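Long-range contacts in oxidoreductase, NAD-binding (Acidithiobacillus ferrooxidans, PDB 7BVJ), which catalyses the NAD(+)-dependent oxidation of the glucosamine 3-position of UDP-N-acetylglucosamine to a ketone, a step in making the diamino sugar of lipid A: residues 63-68 and 86-91; 113-118 and 285-290; 20-25 and 274-279; 68-73 and 93-98. All blocks are in the same frame, centred on the assembly; numbering follows the deposited sequence.

Interaction 1. Residues 63-68 and 86-91. With NAD (nicotinamide-adenine-dinucleotide), chain E.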
# COMPACT_ATOMS: atom_id res chain seq x y z
N ALA A 63 -12.20 14.64 7.22
CA ALA A 63 -11.30 13.52 6.99
C ALA A 63 -9.85 13.98 6.96
O ALA A 63 -9.55 15.12 6.60
CB ALA A 63 -11.61 12.78 5.66
N VAL A 64 -8.95 13.08 7.34
CA VAL A 64 -7.53 13.37 7.24
C VAL A 64 -6.80 12.19 6.61
O VAL A 64 -7.23 11.03 6.71
CB VAL A 64 -6.90 13.69 8.61
CG1 VAL A 64 -7.56 14.91 9.24
CG2 VAL A 64 -6.99 12.48 9.51
N SER A 65 -5.68 12.50 5.98
CA SER A 65 -4.62 11.53 5.78
C SER A 65 -3.60 11.63 6.92
O SER A 65 -3.23 12.72 7.35
CB SER A 65 -3.93 11.74 4.42
OG SER A 65 -4.71 11.20 3.36
N ILE A 66 -3.16 10.47 7.40
CA ILE A 66 -2.15 10.35 8.45
C ILE A 66 -0.90 9.77 7.79
O ILE A 66 -0.88 8.60 7.38
CB ILE A 66 -2.62 9.49 9.62
CG1 ILE A 66 -3.67 10.23 10.43
CG2 ILE A 66 -1.46 9.10 10.49
CD1 ILE A 66 -4.51 9.32 11.29
N VAL A 67 0.12 10.62 7.65
CA VAL A 67 1.34 10.28 6.92
C VAL A 67 2.55 10.50 7.82
O VAL A 67 3.58 11.03 7.39
CB VAL A 67 1.44 11.06 5.60
CG1 VAL A 67 2.38 10.32 4.65
CG2 VAL A 67 0.07 11.25 4.97
N THR A 68 2.40 10.19 9.11
CA THR A 68 3.46 10.28 10.09
C THR A 68 4.23 8.96 10.15
O THR A 68 3.86 7.99 9.49
CB THR A 68 2.85 10.64 11.44
OG1 THR A 68 1.87 9.65 11.79
CG2 THR A 68 2.19 12.04 11.37
N HIS A 86 -12.79 10.88 9.99
CA HIS A 86 -12.41 9.72 9.19
C HIS A 86 -10.92 9.77 8.84
O HIS A 86 -10.32 10.85 8.73
CB HIS A 86 -13.23 9.66 7.90
CG HIS A 86 -14.71 9.85 8.08
ND1 HIS A 86 -15.56 8.82 8.40
CD2 HIS A 86 -15.48 10.95 7.92
CE1 HIS A 86 -16.80 9.28 8.47
NE2 HIS A 86 -16.78 10.57 8.17
N CYS A 87 -10.31 8.59 8.62
CA CYS A 87 -8.86 8.48 8.49
C CYS A 87 -8.44 7.62 7.31
O CYS A 87 -8.91 6.48 7.16
CB CYS A 87 -8.25 7.87 9.77
SG CYS A 87 -8.39 8.90 11.19
N LEU A 88 -7.55 8.16 6.49
CA LEU A 88 -6.75 7.38 5.55
C LEU A 88 -5.31 7.33 6.11
O LEU A 88 -4.63 8.36 6.18
CB LEU A 88 -6.80 8.00 4.14
CG LEU A 88 -5.74 7.61 3.10
CD1 LEU A 88 -5.75 6.10 2.86
CD2 LEU A 88 -5.93 8.36 1.80
N ILE A 89 -4.87 6.15 6.54
CA ILE A 89 -3.56 5.97 7.15
C ILE A 89 -2.60 5.43 6.11
O ILE A 89 -2.90 4.42 5.44
CB ILE A 89 -3.63 5.02 8.36
CG1 ILE A 89 -4.59 5.57 9.42
CG2 ILE A 89 -2.23 4.78 8.95
CD1 ILE A 89 -4.79 4.64 10.59
N GLU A 90 -1.45 6.07 5.95
CA GLU A 90 -0.46 5.53 5.03
C GLU A 90 -0.04 4.13 5.48
O GLU A 90 -0.09 3.79 6.66
CB GLU A 90 0.75 6.47 4.94
CG GLU A 90 1.87 6.06 3.98
CD GLU A 90 1.39 5.84 2.53
OE1 GLU A 90 0.55 6.63 2.03
OE2 GLU A 90 1.90 4.89 1.89
N LYS A 91 0.28 3.28 4.51
CA LYS A 91 0.79 1.96 4.85
C LYS A 91 2.22 2.08 5.40
O LYS A 91 2.98 2.97 5.00
CB LYS A 91 0.78 1.04 3.63
CG LYS A 91 1.72 1.46 2.52
CD LYS A 91 3.08 0.77 2.61
CE LYS A 91 4.05 1.37 1.59
NZ LYS A 91 5.44 1.48 2.09
PA NAD E . 9.11 11.63 6.34
O1A NAD E . 9.69 11.54 7.71
O2A NAD E . 9.59 12.39 5.13
O5B NAD E . 7.65 12.52 6.73
C5B NAD E . 7.41 12.34 8.10
C4B NAD E . 6.68 13.57 8.65
O4B NAD E . 5.98 13.24 9.82
C3B NAD E . 7.77 14.59 9.02
O3B NAD E . 7.36 15.75 8.40
C2B NAD E . 7.66 14.68 10.56
O2B NAD E . 7.89 16.00 11.03
C1B NAD E . 6.18 14.33 10.73
N9A NAD E . 5.84 13.79 12.04
C8A NAD E . 6.51 12.90 12.85
N7A NAD E . 5.85 12.61 13.97
C5A NAD E . 4.68 13.34 13.89
C6A NAD E . 3.57 13.47 14.76
N6A NAD E . 3.55 12.77 15.95
N1A NAD E . 2.54 14.29 14.42
C2A NAD E . 2.64 14.95 13.22
N3A NAD E . 3.62 14.92 12.30
C4A NAD E . 4.65 14.10 12.68
O3 NAD E . 8.72 10.22 5.65
PN NAD E . 7.66 10.16 4.46
O1N NAD E . 6.58 11.19 4.28
O2N NAD E . 8.48 9.45 3.43
O5D NAD E . 6.61 8.76 4.87

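Interaction 2. Residues 113-118 and 285-290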
# COMPACT_ATOMS: atom_id res chain seq x y z
N VAL A 113 -15.00 5.87 8.47
CA VAL A 113 -14.29 5.16 7.41
C VAL A 113 -12.82 5.09 7.78
O VAL A 113 -12.20 6.11 8.12
CB VAL A 113 -14.49 5.84 6.04
CG1 VAL A 113 -13.50 5.28 5.03
CG2 VAL A 113 -15.92 5.66 5.55
N LEU A 114 -12.27 3.89 7.74
CA LEU A 114 -10.87 3.64 8.04
C LEU A 114 -10.26 3.02 6.79
O LEU A 114 -10.65 1.92 6.38
CB LEU A 114 -10.76 2.72 9.25
CG LEU A 114 -9.44 2.11 9.69
CD1 LEU A 114 -8.35 3.17 9.88
CD2 LEU A 114 -9.69 1.35 10.98
N ALA A 115 -9.34 3.75 6.16
CA ALA A 115 -8.66 3.29 4.97
C ALA A 115 -7.16 3.28 5.22
O ALA A 115 -6.63 4.15 5.93
CB ALA A 115 -9.01 4.15 3.75
N ILE A 116 -6.48 2.29 4.66
CA ILE A 116 -5.03 2.17 4.72
C ILE A 116 -4.49 2.46 3.33
O ILE A 116 -5.06 2.00 2.33
CB ILE A 116 -4.59 0.78 5.22
CG1 ILE A 116 -5.39 0.36 6.45
CG2 ILE A 116 -3.10 0.79 5.58
CD1 ILE A 116 -5.39 1.38 7.59
N GLY A 117 -3.40 3.22 3.26
CA GLY A 117 -2.80 3.59 1.99
C GLY A 117 -2.02 2.50 1.28
O GLY A 117 -0.79 2.58 1.15
N HIS A 118 -2.72 1.49 0.76
CA HIS A 118 -2.10 0.41 0.00
C HIS A 118 -2.27 0.72 -1.48
O HIS A 118 -3.13 0.16 -2.18
CB HIS A 118 -2.68 -0.93 0.41
CG HIS A 118 -2.06 -1.48 1.65
ND1 HIS A 118 -0.74 -1.89 1.70
CD2 HIS A 118 -2.55 -1.66 2.90
CE1 HIS A 118 -0.46 -2.32 2.91
NE2 HIS A 118 -1.54 -2.18 3.66
N PRO A 285 -17.92 0.80 0.18
CA PRO A 285 -16.68 0.27 0.77
C PRO A 285 -15.44 0.85 0.11
O PRO A 285 -15.38 1.08 -1.10
CB PRO A 285 -16.80 -1.24 0.53
CG PRO A 285 -17.75 -1.37 -0.61
CD PRO A 285 -18.73 -0.26 -0.43
N VAL A 286 -14.43 1.09 0.94
CA VAL A 286 -13.22 1.75 0.50
C VAL A 286 -12.26 0.73 -0.10
O VAL A 286 -12.36 -0.47 0.14
CB VAL A 286 -12.61 2.51 1.69
CG1 VAL A 286 -11.81 1.56 2.60
CG2 VAL A 286 -11.81 3.71 1.25
N PHE A 287 -11.31 1.21 -0.92
CA PHE A 287 -10.44 0.30 -1.67
C PHE A 287 -9.61 -0.61 -0.75
O PHE A 287 -9.31 -1.76 -1.12
CB PHE A 287 -9.49 1.09 -2.57
CG PHE A 287 -8.39 1.75 -1.80
CD1 PHE A 287 -8.64 2.93 -1.09
CD2 PHE A 287 -7.13 1.17 -1.72
CE1 PHE A 287 -7.64 3.52 -0.35
CE2 PHE A 287 -6.13 1.76 -0.97
CZ PHE A 287 -6.39 2.93 -0.28
N CYS A 288 -9.22 -0.13 0.43
CA CYS A 288 -8.52 -0.98 1.39
C CYS A 288 -8.86 -0.49 2.78
O CYS A 288 -8.43 0.61 3.16
CB CYS A 288 -7.01 -0.98 1.16
SG CYS A 288 -6.07 -1.93 2.38
N ASP A 289 -9.61 -1.29 3.55
CA ASP A 289 -10.05 -0.83 4.86
C ASP A 289 -9.11 -1.34 5.95
O ASP A 289 -8.11 -2.00 5.68
CB ASP A 289 -11.51 -1.22 5.11
CG ASP A 289 -11.71 -2.72 5.37
OD1 ASP A 289 -10.74 -3.51 5.45
OD2 ASP A 289 -12.89 -3.10 5.51
N GLY A 290 -9.45 -1.01 7.21
CA GLY A 290 -8.63 -1.43 8.33
C GLY A 290 -8.46 -2.94 8.42
O GLY A 290 -7.37 -3.43 8.74

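Interaction 3. Residues 20-25 and 274-279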
# COMPACT_ATOMS: atom_id res chain seq x y z
N GLN A 20 -1.36 17.95 -1.61
CA GLN A 20 -1.62 18.47 -2.95
C GLN A 20 -2.90 17.87 -3.53
O GLN A 20 -3.73 18.58 -4.11
CB GLN A 20 -0.44 18.19 -3.89
CG GLN A 20 0.88 18.85 -3.49
CD GLN A 20 2.03 18.55 -4.44
OE1 GLN A 20 1.94 17.66 -5.29
NE2 GLN A 20 3.12 19.30 -4.30
N LYS A 21 -3.07 16.55 -3.37
CA LYS A 21 -4.28 15.90 -3.91
C LYS A 21 -5.53 16.46 -3.24
O LYS A 21 -6.51 16.82 -3.92
CB LYS A 21 -4.21 14.38 -3.72
CG LYS A 21 -2.98 13.69 -4.29
CD LYS A 21 -2.44 14.42 -5.52
CE LYS A 21 -1.76 13.47 -6.48
NZ LYS A 21 -0.29 13.49 -6.32
N TYR A 22 -5.53 16.52 -1.91
CA TYR A 22 -6.72 17.01 -1.21
C TYR A 22 -7.05 18.43 -1.64
O TYR A 22 -8.23 18.77 -1.80
CB TYR A 22 -6.53 16.95 0.30
CG TYR A 22 -6.70 15.59 0.94
CD1 TYR A 22 -7.95 14.98 1.02
CD2 TYR A 22 -5.62 14.95 1.53
CE1 TYR A 22 -8.11 13.75 1.65
CE2 TYR A 22 -5.76 13.72 2.15
CZ TYR A 22 -7.01 13.13 2.20
OH TYR A 22 -7.15 11.90 2.81
N ALA A 23 -6.03 19.26 -1.84
CA ALA A 23 -6.28 20.63 -2.28
C ALA A 23 -6.91 20.66 -3.67
O ALA A 23 -7.73 21.55 -3.96
CB ALA A 23 -4.99 21.44 -2.28
N ALA A 24 -6.55 19.71 -4.53
CA ALA A 24 -7.15 19.69 -5.85
C ALA A 24 -8.59 19.17 -5.86
O ALA A 24 -9.38 19.59 -6.71
CB ALA A 24 -6.29 18.86 -6.81
N ILE A 25 -8.96 18.26 -4.97
CA ILE A 25 -10.25 17.58 -5.13
C ILE A 25 -11.22 17.81 -3.97
O ILE A 25 -12.29 17.19 -3.96
CB ILE A 25 -10.06 16.07 -5.35
CG1 ILE A 25 -9.68 15.40 -4.03
CG2 ILE A 25 -9.04 15.84 -6.44
CD1 ILE A 25 -9.41 13.95 -4.20
N GLU A 274 -9.48 10.05 -3.77
CA GLU A 274 -10.87 10.19 -4.22
C GLU A 274 -11.71 9.01 -3.76
O GLU A 274 -12.86 9.19 -3.36
CB GLU A 274 -10.97 10.35 -5.74
CG GLU A 274 -12.42 10.58 -6.16
CD GLU A 274 -12.62 10.72 -7.65
OE1 GLU A 274 -11.71 11.20 -8.35
OE2 GLU A 274 -13.71 10.34 -8.13
N ASP A 275 -11.14 7.81 -3.79
CA ASP A 275 -11.88 6.65 -3.32
C ASP A 275 -12.22 6.77 -1.83
O ASP A 275 -13.36 6.51 -1.42
CB ASP A 275 -11.08 5.39 -3.62
CG ASP A 275 -11.81 4.14 -3.23
OD1 ASP A 275 -11.80 3.82 -2.03
OD2 ASP A 275 -12.39 3.46 -4.12
N PHE A 276 -11.24 7.16 -1.01
CA PHE A 276 -11.47 7.38 0.42
C PHE A 276 -12.62 8.37 0.66
O PHE A 276 -13.55 8.11 1.45
CB PHE A 276 -10.13 7.84 1.05
CG PHE A 276 -10.21 8.39 2.47
CD1 PHE A 276 -10.79 7.67 3.50
CD2 PHE A 276 -9.62 9.62 2.77
CE1 PHE A 276 -10.82 8.18 4.81
CE2 PHE A 276 -9.67 10.15 4.06
CZ PHE A 276 -10.26 9.42 5.09
N LEU A 277 -12.59 9.50 -0.05
CA LEU A 277 -13.61 10.52 0.18
C LEU A 277 -14.98 10.09 -0.35
O LEU A 277 -16.03 10.39 0.25
CB LEU A 277 -13.16 11.84 -0.45
CG LEU A 277 -11.88 12.49 0.10
CD1 LEU A 277 -11.58 13.83 -0.60
CD2 LEU A 277 -11.98 12.67 1.60
N ASN A 278 -15.01 9.35 -1.47
CA ASN A 278 -16.27 8.80 -1.95
C ASN A 278 -16.83 7.79 -0.97
O ASN A 278 -18.04 7.73 -0.78
CB ASN A 278 -16.09 8.17 -3.33
CG ASN A 278 -15.84 9.20 -4.40
OD1 ASN A 278 -16.27 10.35 -4.28
ND2 ASN A 278 -15.13 8.81 -5.44
N ALA A 279 -15.96 7.01 -0.33
CA ALA A 279 -16.46 6.05 0.64
C ALA A 279 -17.14 6.76 1.80
O ALA A 279 -18.19 6.32 2.28
CB ALA A 279 -15.31 5.18 1.15

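Interaction 4. Residues 68-73 and 93-98. With NAD (nicotinamide-adenine-dinucleotide), chain E.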
# COMPACT_ATOMS: atom_id res chain seq x y z
N THR A 68 2.40 10.19 9.11
CA THR A 68 3.46 10.28 10.09
C THR A 68 4.23 8.96 10.15
O THR A 68 3.86 7.99 9.49
CB THR A 68 2.85 10.64 11.44
OG1 THR A 68 1.87 9.65 11.79
CG2 THR A 68 2.19 12.04 11.37
N PRO A 69 5.34 8.88 10.91
CA PRO A 69 6.07 7.61 10.99
C PRO A 69 5.19 6.52 11.58
O PRO A 69 4.34 6.77 12.44
CB PRO A 69 7.27 7.93 11.89
CG PRO A 69 7.51 9.38 11.66
CD PRO A 69 6.11 9.97 11.55
N THR A 70 5.42 5.29 11.10
CA THR A 70 4.52 4.16 11.36
C THR A 70 4.28 3.93 12.84
O THR A 70 3.15 3.65 13.26
CB THR A 70 5.12 2.91 10.72
OG1 THR A 70 5.34 3.15 9.32
CG2 THR A 70 4.19 1.73 10.93
N SER A 71 5.34 4.02 13.65
CA SER A 71 5.22 3.86 15.10
C SER A 71 4.30 4.90 15.73
O SER A 71 3.86 4.71 16.87
CB SER A 71 6.61 3.94 15.74
OG SER A 71 7.21 5.19 15.47
N THR A 72 3.99 5.99 15.03
CA THR A 72 3.07 7.02 15.53
C THR A 72 1.64 6.88 15.02
O THR A 72 0.76 7.63 15.48
CB THR A 72 3.58 8.41 15.15
OG1 THR A 72 3.39 8.60 13.74
CG2 THR A 72 5.07 8.55 15.50
N HIS A 73 1.40 5.95 14.07
CA HIS A 73 0.09 5.84 13.44
C HIS A 73 -1.00 5.62 14.47
O HIS A 73 -2.07 6.23 14.40
CB HIS A 73 0.05 4.68 12.44
CG HIS A 73 0.73 4.98 11.14
ND1 HIS A 73 0.83 4.04 10.13
CD2 HIS A 73 1.33 6.10 10.68
CE1 HIS A 73 1.48 4.57 9.11
NE2 HIS A 73 1.81 5.81 9.42
N PHE A 93 -0.24 0.04 8.27
CA PHE A 93 -1.26 0.40 9.25
C PHE A 93 -0.65 0.79 10.60
O PHE A 93 -0.81 1.93 11.06
CB PHE A 93 -2.20 -0.80 9.40
CG PHE A 93 -3.51 -0.52 10.10
CD1 PHE A 93 -3.78 0.72 10.67
CD2 PHE A 93 -4.47 -1.52 10.19
CE1 PHE A 93 -4.98 0.96 11.31
CE2 PHE A 93 -5.68 -1.30 10.83
CZ PHE A 93 -5.94 -0.05 11.40
N THR A 94 0.03 -0.15 11.25
CA THR A 94 0.59 0.04 12.59
C THR A 94 1.85 -0.81 12.72
O THR A 94 2.32 -1.41 11.76
CB THR A 94 -0.42 -0.34 13.68
OG1 THR A 94 -0.93 -1.67 13.42
CG2 THR A 94 -1.58 0.64 13.76
N LEU A 95 2.39 -0.88 13.94
CA LEU A 95 3.55 -1.71 14.21
C LEU A 95 3.18 -3.14 14.58
O LEU A 95 3.98 -4.06 14.37
CB LEU A 95 4.39 -1.12 15.36
CG LEU A 95 5.20 0.17 15.20
CD1 LEU A 95 6.11 0.32 16.41
CD2 LEU A 95 6.00 0.23 13.89
N ASP A 96 1.99 -3.33 15.15
CA ASP A 96 1.55 -4.66 15.57
C ASP A 96 0.05 -4.76 15.40
O ASP A 96 -0.65 -3.75 15.22
CB ASP A 96 1.96 -4.96 17.01
CG ASP A 96 1.45 -3.93 18.00
OD1 ASP A 96 0.23 -3.90 18.28
OD2 ASP A 96 2.27 -3.15 18.51
N THR A 97 -0.46 -5.99 15.48
CA THR A 97 -1.85 -6.26 15.15
C THR A 97 -2.82 -5.85 16.25
O THR A 97 -4.02 -5.73 15.99
CB THR A 97 -2.02 -7.75 14.87
OG1 THR A 97 -1.59 -8.49 16.01
CG2 THR A 97 -1.18 -8.15 13.65
N GLU A 98 -2.33 -5.63 17.47
CA GLU A 98 -3.20 -5.20 18.56
C GLU A 98 -3.58 -3.73 18.43
O GLU A 98 -4.73 -3.36 18.71
CB GLU A 98 -2.49 -5.48 19.89
CG GLU A 98 -3.40 -5.47 21.11
CD GLU A 98 -3.43 -4.11 21.80
OE1 GLU A 98 -4.40 -3.35 21.56
OE2 GLU A 98 -2.49 -3.80 22.57
PA NAD E . 9.11 11.63 6.34
O1A NAD E . 9.69 11.54 7.71
O2A NAD E . 9.59 12.39 5.13
O5B NAD E . 7.65 12.52 6.73
C5B NAD E . 7.41 12.34 8.10
C4B NAD E . 6.68 13.57 8.65
O4B NAD E . 5.98 13.24 9.82
C3B NAD E . 7.77 14.59 9.02
O3B NAD E . 7.36 15.75 8.40
C2B NAD E . 7.66 14.68 10.56
O2B NAD E . 7.89 16.00 11.03
C1B NAD E . 6.18 14.33 10.73
N9A NAD E . 5.84 13.79 12.04
C8A NAD E . 6.51 12.90 12.85
N7A NAD E . 5.85 12.61 13.97
C5A NAD E . 4.68 13.34 13.89
C6A NAD E . 3.57 13.47 14.76
N6A NAD E . 3.55 12.77 15.95
N1A NAD E . 2.54 14.29 14.42
C2A NAD E . 2.64 14.95 13.22
N3A NAD E . 3.62 14.92 12.30
C4A NAD E . 4.65 14.10 12.68
O3 NAD E . 8.72 10.22 5.65
PN NAD E . 7.66 10.16 4.46
O1N NAD E . 6.58 11.19 4.28
O2N NAD E . 8.48 9.45 3.43
O5D NAD E . 6.61 8.76 4.87

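Interaction 1. Residues 63-68 and 86-91
Val64 and Ile66 each use both backbone polar atoms on the neighbouring strand, giving four hydrogen bonds in the regular parallel pattern. Val64 N donates to His86 O at 3.0 Å, and Leu88 N returns a bond to Val64 O at 2.9 Å. One step on, Ile66 N reaches Leu88 O at 2.8 Å, and Glu90 N closes the ladder on Ile66 O at 3.0 Å. The two bonds into Val64 O and Ile66 O arrive nearly along the C=O axis and are almost straight, while the other two donors tilt about 20° from the carbonyl plane. His86 O and Leu88 O also take C-H contacts from Ala63 CA and Ser65 CA.

On one face, Ile66 CD1 sits 3.9 Å from Cys87 SG, and the methyls of Val64 are near the same sulfur. Ile66 and Ile89 lie side by side, pointing the same way. On the other face Ser65 OG rests on Leu88 CD2 at 3.5 Å. That hydroxyl is bonded to Tyr22 and His18, and His18 also bonds Glu90 OE1. Leu88 CG stands anti to its backbone N (chi1 163°), which brings the branch beside the serine.

Beyond the strand end, Thr68 CG2 lies 3.3 Å from N3A of the NAD adenine. The chemistry is thus split: backbone bonds fix the two Rossmann strands in register, the Ile66 face packs under helix 73-82, and the Ser65 and Leu88 face, with its bonded hydroxyl, under helices 13-25 and 268-282. The carboxyl ends carry Thr68 against the adenine and Lys91, one of two residues proposed as catalytic base.

Interaction 2. Residues 113-118 and 285-290
Ile116 N and Cys288 O make the one firm hydrogen bond between the strand and the loop, 3.0 Å long and fairly straight at 162°. A second, from Gly290 N to Leu114 O, is weak: 3.3 Å and strongly bent. Softer C-H contacts run with them, Asp289 CA lying 3.2 Å from Leu114 O and Ala115 CA as near to Cys288 O.

Ring contacts gather at the end of the strand. Ile116 O lies 3.1 Å from Phe287 CZ, oblique to the ring, while the edge of the ring meets His118 O and Gly117 CA. Its CG stands between the backbone N and the carbonyl carbon (chi1 75°), which swings the ring back under the strand. Ile116 O also takes the N-H of His118 in an inverse gamma turn centred on Gly117. Cys288 SG lies at the edge of the His118 imidazole, 3.6 Å from CD2. A serine in place of Phe287 would probably leave a gap beneath Ile116 and Gly117, removing the ring that backs this turn.

The apolar packing is close. Val286 CG2 meets Ala115 CB at 3.8 Å, and Leu114 CG rests 3.9 Å from Gly290 CA, where a side chain on the glycine would run into Leu114 CD2.

Asp289 caps helix 290-312, its OD1 bonded to Ala292 N. The loop between helices 268-282 and 290-312 lies against strand 114-117, an outermost strand of the parallel Rossmann sheet, as a helix-capping loop rather than a seventh strand.

Interaction 3. Residues 20-25 and 274-279
Tyr22, Ile25 and Leu277 carry this helix-to-helix contact, which has no hydrogen bond across it. Tyr22 brings its ring edge against both branches of Leu277: CE1 lies 4.0 Å from CD2 and about as far from CD1. The phenol oxygen goes on to the rim of Phe276, with OH 3.3 Å from CE2. The two aromatic side chains cross at about a right angle. They meet at their edges, Tyr22 OH lying near the plane of the Phe276 ring and Phe276 CE2 near that of the tyrosine. The hydroxyl itself is satisfied by Ser65 OG on the sheet below, a bond that should hold the tyrosine ring in its slot.

Ile25 works at the last turn of its helix. CG1 stands between the backbone N and the carbonyl carbon (chi1 75°) and the chain then runs out straight, sending CD1 across to 3.9 Å from Glu274 N and 4.2 Å from Leu277 CD1. Leu277 CD1 thus touches both the tyrosine and the isoleucine.

The short helix axes cross at -55° and come no closer than 11.6 Å, so the contact is made by side chains, one of them reaching the backbone of Glu274. Helix 13-25 follows the first strand of the Rossmann domain, whereas helix 268-282 comes from far along the chain and lies over the same sheet: Tyr22 touches Thr6 and Val8 of strand 5-9, and both Tyr22 and Phe276 press on Leu88 of strand 86-90.

Interaction 4. Residues 68-73 and 93-98
His73 ND1 donates to Phe93 O at 2.8 Å, the one hydrogen bond between these two loops. The oxygen lies close to the imidazole plane, but the nitrogen stands well above the carbonyl plane of Phe93 and the bond is bent (144°). ND1 has a second, weak acceptor in Pro92 O. At the other nitrogen, NE2 makes a weak bond to Thr68 O at 3.0 Å, so the ring ties its own loop to the next. Thr70 CA sits 3.6 Å above the imidazole, over its centre, while Thr68 OG1 lies at its edge and is bonded to Thr72 OG1. A phenylalanine in place of His73 would probably leave the carbonyls of Phe93 and Thr68 without these donors, with only the packing of Leu95 still joining the loops.

Within 93-98, Thr94 OG1 bonds Asp96 O at 2.8 Å. Asp96 is the N-cap of helix 97-110, with OD1 taking Glu99 N and, weakly, Glu98 N.

The carbon-to-carbon packing belongs to Leu95. Its CD1 meets Ser71 CB at 3.7 Å and its CD2 meets Thr70 CG2 at 3.8 Å, straddling the turn at the exposed side. CG2 of Thr70 also lies near Thr94 O.

Both loops leave the carboxyl ends of Rossmann strands, 63-66 and 86-90, and lead into helices 73-82 and 97-110. Pro69 CD lies 3.2 Å from C8A of NAD; farther round, Phe93 packs on Leu114 and Ile116 of strand 114-117, and Thr94 touches Leu297 of helix 290-312.

Interactions 1, 2 and 3 are buried, whereas interaction 4 is partly exposed. Strand 86-90 is the common element: it pairs with 63-66 in interaction 1, bonds strand 114-117 of interaction 2, and is covered by Tyr22 and Phe276 of interaction 3. Regular backbone bonding dominates in the sheet, gives way to one firm bond plus ring contacts at its outer strand, and disappears between the helices, where packing is apolar. Interaction 4 rests instead on a side-chain-to-backbone bond from His73 to Phe93 O. Interactions 1 and 4 share Thr68 and both touch NAD, while 3 and 4 are about 11 Å apart at their nearest atoms. Asp275 joins interactions 3 and 2 through Phe287 N.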